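Local coordinates for protein GP23.1 (Bacillus phage spp1, PDB 2XF7) that is a putative chaperone of the phage, a small all-helical protein that forms hexamers, at residues A19-L24 against K40-P45; R25-V28 against D32-Q35. All coordinates share one frame; numbering follows the deposited sequence. Where two conformers were deposited one is given.

Both contacts join helix 21-30 to the chain that follows it. Contact 1 sets the first turn of that helix against the end of helix 35-42; contact 2 lies at its other end, where the chain turns through residues 32-35 into helix 35-42. Along the sequence, contact 2 falls between the two halves of contact 1, so the pair ties both ends of a helical hairpin. Their centres are about 10 Å apart, and Leu33 of contact 2 touches Leu24 and Ile41 of contact 1, making one apolar layer. Helix 7-15 packs against this layer to complete the three-helix subunit, and both contacts also touch a neighbouring subunit of the six-chain assembly.

Contact 1 of 2, residues A19-L24 against K40-P45; sequences ASEELL and KIMSYP
Leu24 CD1 is the branch that meets both Met42 and Ile41. It approaches Met42 CG to 3.5 Å, the two side chains running past each other in opposite directions, and its other neighbour is the branch methyl of Ile41, with Leu24 CD1 and Ile41 CG2 3.9 Å apart. Farther out, the thioether of Met42 runs alongside the length of Glu21, stem and carboxylate: Met42 SD lies 3.7 Å from Glu21 CG and stays within 3.9 Å of every Glu21 atom from CB to OE1. With Glu21 CG anti to the backbone nitrogen (chi1 180°) and the chain beyond it extended, its flank lies along the sulfur. Residues 19-24 and 40-45 of this helical hairpin meet through side-chain packing, without a hydrogen bond between them: buried Leu24 and Ile41 sit inside, Met42 and exposed Glu21 at the margin. Ser20 is the N-cap of helix 21-30, and its OG accepts from Glu22 N at 3.3 Å. At the other arm, Lys40 O takes two donors, Ser43 N and Ser43 OG, the hydroxyl 2.7 Å away on a lone pair in the carbonyl plane. Behind Ile41 stands Trp14 of helix 7-15, whose NE1 bonds to Tyr44 O, while Lys40 NZ reaches Ala30 O of the second subunit.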
loop_
_atom_site.group_PDB
_atom_site.type_symbol
_atom_site.label_atom_id
_atom_site.label_comp_id
_atom_site.label_asym_id
_atom_site.label_seq_id
_atom_site.Cartn_x
_atom_site.Cartn_y
_atom_site.Cartn_z
ATOM N N ALA B 19 12.636 -11.271 -9.135
ATOM C CA ALA B 19 11.935 -12.453 -9.705
ATOM C C ALA B 19 12.435 -12.736 -11.108
ATOM O O ALA B 19 12.652 -11.778 -11.881
ATOM C CB ALA B 19 10.429 -12.176 -9.854
ATOM N N SER B 20 12.528 -14.032 -11.483
ATOM C CA SER B 20 12.823 -14.419 -12.848
ATOM C C SER B 20 11.623 -15.259 -13.269
ATOM O O SER B 20 10.632 -15.312 -12.562
ATOM C CB SER B 20 14.133 -15.205 -12.986
ATOM O OG SER B 20 14.007 -16.438 -12.311
ATOM N N GLU B 21 11.728 -15.935 -14.403
ATOM C CA GLU B 21 10.664 -16.803 -14.880
ATOM C C GLU B 21 10.406 -17.938 -13.863
ATOM O O GLU B 21 9.292 -18.434 -13.791
ATOM C CB GLU B 21 10.917 -17.306 -16.308
ATOM C CG GLU B 21 9.780 -18.229 -16.783
ATOM C CD GLU B 21 9.923 -18.717 -18.206
ATOM O OE1 GLU B 21 10.834 -18.232 -18.921
ATOM O OE2 GLU B 21 9.278 -19.743 -18.528
ATOM N N GLU B 22 11.416 -18.318 -13.093
ATOM C CA GLU B 22 11.256 -19.417 -12.085
ATOM C C GLU B 22 10.090 -19.095 -11.106
ATOM O O GLU B 22 9.197 -19.903 -10.874
ATOM C CB GLU B 22 12.598 -19.618 -11.324
ATOM C CG GLU B 22 13.774 -19.936 -12.251
ATOM C CD GLU B 22 14.994 -20.682 -11.721
ATOM O OE1 GLU B 22 16.095 -20.080 -11.735
ATOM O OE2 GLU B 22 14.876 -21.889 -11.388
ATOM N N LEU B 23 10.074 -17.880 -10.598
ATOM C CA LEU B 23 9.041 -17.475 -9.691
ATOM C C LEU B 23 7.688 -17.275 -10.394
ATOM O O LEU B 23 6.671 -17.607 -9.908
ATOM C CB LEU B 23 9.524 -16.227 -8.986
ATOM C CG LEU B 23 8.742 -15.609 -7.865
ATOM C CD1 LEU B 23 7.645 -15.080 -8.432
ATOM C CD2 LEU B 23 8.340 -16.601 -6.880
ATOM N N LEU B 24 7.725 -16.691 -11.599
ATOM C CA LEU B 24 6.474 -16.518 -12.349
ATOM C C LEU B 24 5.844 -17.906 -12.629
ATOM O O LEU B 24 4.627 -18.052 -12.512
ATOM C CB LEU B 24 6.650 -15.725 -13.677
ATOM C CG LEU B 24 7.271 -14.329 -13.468
ATOM C CD1 LEU B 24 7.378 -13.633 -14.806
ATOM C CD2 LEU B 24 6.460 -13.487 -12.389
ATOM N N LYS B 40 2.990 -11.243 -20.128
ATOM C CA LYS B 40 3.000 -9.753 -20.152
ATOM C C LYS B 40 4.124 -9.239 -19.295
ATOM O O LYS B 40 4.857 -8.308 -19.676
ATOM C CB LYS B 40 1.652 -9.129 -19.738
ATOM C CG LYS B 40 0.519 -9.442 -20.719
ATOM C CD LYS B 40 -0.766 -8.712 -20.433
ATOM C CE LYS B 40 -1.684 -8.914 -21.643
ATOM N NZ LYS B 40 -1.438 -7.946 -22.781
ATOM N N ILE B 41 4.249 -9.786 -18.081
ATOM C CA ILE B 41 5.335 -9.327 -17.211
ATOM C C ILE B 41 6.713 -9.553 -17.867
ATOM O O ILE B 41 7.539 -8.642 -17.820
ATOM C CB ILE B 41 5.242 -10.080 -15.872
ATOM C CG1 ILE B 41 4.006 -9.554 -15.112
ATOM C CG2 ILE B 41 6.549 -9.882 -15.070
ATOM C CD1 ILE B 41 3.605 -10.430 -13.874
ATOM N N MET B 42 6.925 -10.721 -18.505
ATOM C CA MET B 42 8.220 -11.023 -19.135
ATOM C C MET B 42 8.525 -10.125 -20.344
ATOM O O MET B 42 9.692 -10.066 -20.813
ATOM C CB MET B 42 8.387 -12.504 -19.462
ATOM C CG MET B 42 8.293 -13.315 -18.176
ATOM S SD MET B 42 8.687 -15.066 -18.439
ATOM C CE MET B 42 7.201 -15.590 -19.105
ATOM N N SER B 43 7.513 -9.394 -20.823
ATOM C CA SER B 43 7.731 -8.463 -21.916
ATOM C C SER B 43 8.488 -7.215 -21.431
ATOM O O SER B 43 9.004 -6.449 -22.262
ATOM C CB SER B 43 6.407 -8.059 -22.587
ATOM O OG SER B 43 5.693 -7.064 -21.863
ATOM N N TYR B 44 8.444 -6.961 -20.088
ATOM C CA TYR B 44 9.152 -5.794 -19.501
ATOM C C TYR B 44 10.661 -6.156 -19.325
ATOM O O TYR B 44 11.037 -7.357 -19.192
ATOM C CB TYR B 44 8.557 -5.478 -18.110
ATOM C CG TYR B 44 7.212 -4.793 -18.160
ATOM C CD1 TYR B 44 7.095 -3.431 -17.922
ATOM C CD2 TYR B 44 6.038 -5.534 -18.338
ATOM C CE1 TYR B 44 5.848 -2.792 -17.918
ATOM C CE2 TYR B 44 4.778 -4.914 -18.301
ATOM C CZ TYR B 44 4.692 -3.551 -18.044
ATOM O OH TYR B 44 3.501 -2.911 -17.927
ATOM N N PRO B 45 11.513 -5.120 -19.195
ATOM C CA PRO B 45 12.944 -5.360 -18.998
ATOM C C PRO B 45 13.177 -5.795 -17.537
ATOM O O PRO B 45 13.004 -5.022 -16.587
ATOM C CB PRO B 45 13.597 -3.990 -19.283
ATOM C CG PRO B 45 12.517 -2.989 -18.959
ATOM C CD PRO B 45 11.193 -3.671 -19.340
#

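Contact 2 of 2, residues R25-V28 against D32-Q35; sequences RVAV and DLTQ
Ala27 O is held by two successive backbone N-H groups: Asp32 N at 2.8 Å and, more weakly, Leu33 N at 3.4 Å. The first bond spans five residues; such a six-to-one bond at the end of a helix is consistent with a Schellman-type ending of helix 21-30, after which the chain turns through a short loop into helix 35-42. Val28 lies against the turn. Its CA-H points almost straight at Leu33 O, with Val28 CA and Leu33 O 3.3 Å apart and an angle of 171° at the hydrogen. Val28 CG2, beside the backbone nitrogen, comes to 3.6 Å from Thr34 O, whereas CG1, anti to that nitrogen (chi1 171°), lies 3.7 Å from Gln35 OE1. On the inner side Leu33 CD1 packs on Ala27 CB at 3.9 Å, and Phe10 of helix 7-15 touches both residues. The buried carboxylate of Asp32 turns to the third subunit, where Lys40 forms a salt bridge with OD1 and the hydroxyls of Tyr44 and Tyr7 meet OD2, so the turn is also bonded across the subunit interface. Thr34 is the N-cap of the next helix: its OG1 caps a backbone N of the first turn and Glu37 OE1 returns a bond to Thr34 N, together a capping box. Gln35 bends at chi2 (61°), and its NE2 bonds to Asp39. A water donates to both Val28 O, at 2.7 Å, and Leu33 O, at 3.2 Å.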
loop_
_atom_site.group_PDB
_atom_site.type_symbol
_atom_site.label_atom_id
_atom_site.label_comp_id
_atom_site.label_asym_id
_atom_site.label_seq_id
_atom_site.Cartn_x
_atom_site.Cartn_y
_atom_site.Cartn_z
ATOM N N ARG B 25 6.682 -18.923 -12.941
ATOM C CA ARG B 25 6.222 -20.290 -13.221
ATOM C C ARG B 25 5.461 -20.834 -11.967
ATOM O O ARG B 25 4.380 -21.399 -12.078
ATOM C CB ARG B 25 7.436 -21.188 -13.518
ATOM C CG ARG B 25 7.040 -22.590 -13.881
ATOM C CD ARG B 25 8.202 -23.423 -14.465
ATOM N NE ARG B 25 9.388 -23.532 -13.593
ATOM C CZ ARG B 25 10.454 -24.314 -13.831
ATOM N NH1 ARG B 25 10.485 -25.110 -14.900
ATOM N NH2 ARG B 25 11.487 -24.316 -12.992
ATOM N N VAL B 26 6.039 -20.599 -10.767
ATOM C CA VAL B 26 5.432 -21.085 -9.529
ATOM C C VAL B 26 4.063 -20.354 -9.353
ATOM O O VAL B 26 3.067 -20.989 -9.017
ATOM C CB VAL B 26 6.393 -20.802 -8.335
ATOM C CG1 VAL B 26 5.671 -21.012 -6.985
ATOM C CG2 VAL B 26 7.666 -21.672 -8.405
ATOM N N ALA B 27 4.031 -19.045 -9.585
ATOM C CA ALA B 27 2.809 -18.243 -9.413
ATOM C C ALA B 27 1.708 -18.708 -10.392
ATOM O O ALA B 27 0.547 -18.848 -10.001
ATOM C CB ALA B 27 3.101 -16.762 -9.621
ATOM N N VAL B 28 2.077 -19.000 -11.654
ATOM C CA VAL B 28 1.077 -19.491 -12.622
ATOM C C VAL B 28 0.556 -20.850 -12.163
ATOM O O VAL B 28 -0.654 -21.087 -12.188
ATOM C CB VAL B 28 1.695 -19.576 -14.052
ATOM C CG1 VAL B 28 0.740 -20.282 -15.018
ATOM C CG2 VAL B 28 1.976 -18.168 -14.572
ATOM N N ASP B 32 -1.872 -17.937 -8.931
ATOM C CA ASP B 32 -1.770 -16.526 -8.511
ATOM C C ASP B 32 -1.574 -15.524 -9.690
ATOM O O ASP B 32 -1.671 -14.277 -9.519
ATOM C CB ASP B 32 -0.686 -16.318 -7.448
ATOM C CG ASP B 32 -1.059 -16.951 -6.097
ATOM O OD1 ASP B 32 -2.275 -17.060 -5.788
ATOM O OD2 ASP B 32 -0.145 -17.403 -5.385
ATOM N N LEU B 33 -1.221 -16.091 -10.867
ATOM C CA LEU B 33 -1.088 -15.338 -12.123
ATOM C C LEU B 33 -1.596 -16.273 -13.194
ATOM O O LEU B 33 -1.512 -17.513 -13.053
ATOM C CB LEU B 33 0.382 -15.038 -12.521
ATOM C CG LEU B 33 1.156 -13.992 -11.724
ATOM C CD1 LEU B 33 2.605 -13.921 -12.273
ATOM C CD2 LEU B 33 0.482 -12.621 -11.861
ATOM N N THR B 34 -2.111 -15.667 -14.273
ATOM C CA THR B 34 -2.406 -16.546 -15.440
ATOM C C THR B 34 -1.110 -16.612 -16.283
ATOM O O THR B 34 -0.199 -15.749 -16.175
ATOM C CB THR B 34 -3.542 -15.957 -16.316
ATOM O OG1 THR B 34 -3.089 -14.715 -16.870
ATOM C CG2 THR B 34 -4.822 -15.737 -15.497
ATOM N N GLN B 35 -1.067 -17.596 -17.210
ATOM C CA GLN B 35 0.099 -17.667 -18.091
ATOM C C GLN B 35 0.224 -16.362 -18.921
ATOM O O GLN B 35 1.339 -15.860 -19.131
ATOM C CB GLN B 35 -0.049 -18.865 -19.053
ATOM C CG GLN B 35 1.206 -19.006 -19.905
ATOM C CD GLN B 35 2.447 -19.267 -19.064
ATOM O OE1 GLN B 35 2.504 -20.211 -18.252
ATOM N NE2 GLN B 35 3.459 -18.424 -19.209
HETATM O O HOH W 1 -2.530 -20.443 -13.959
#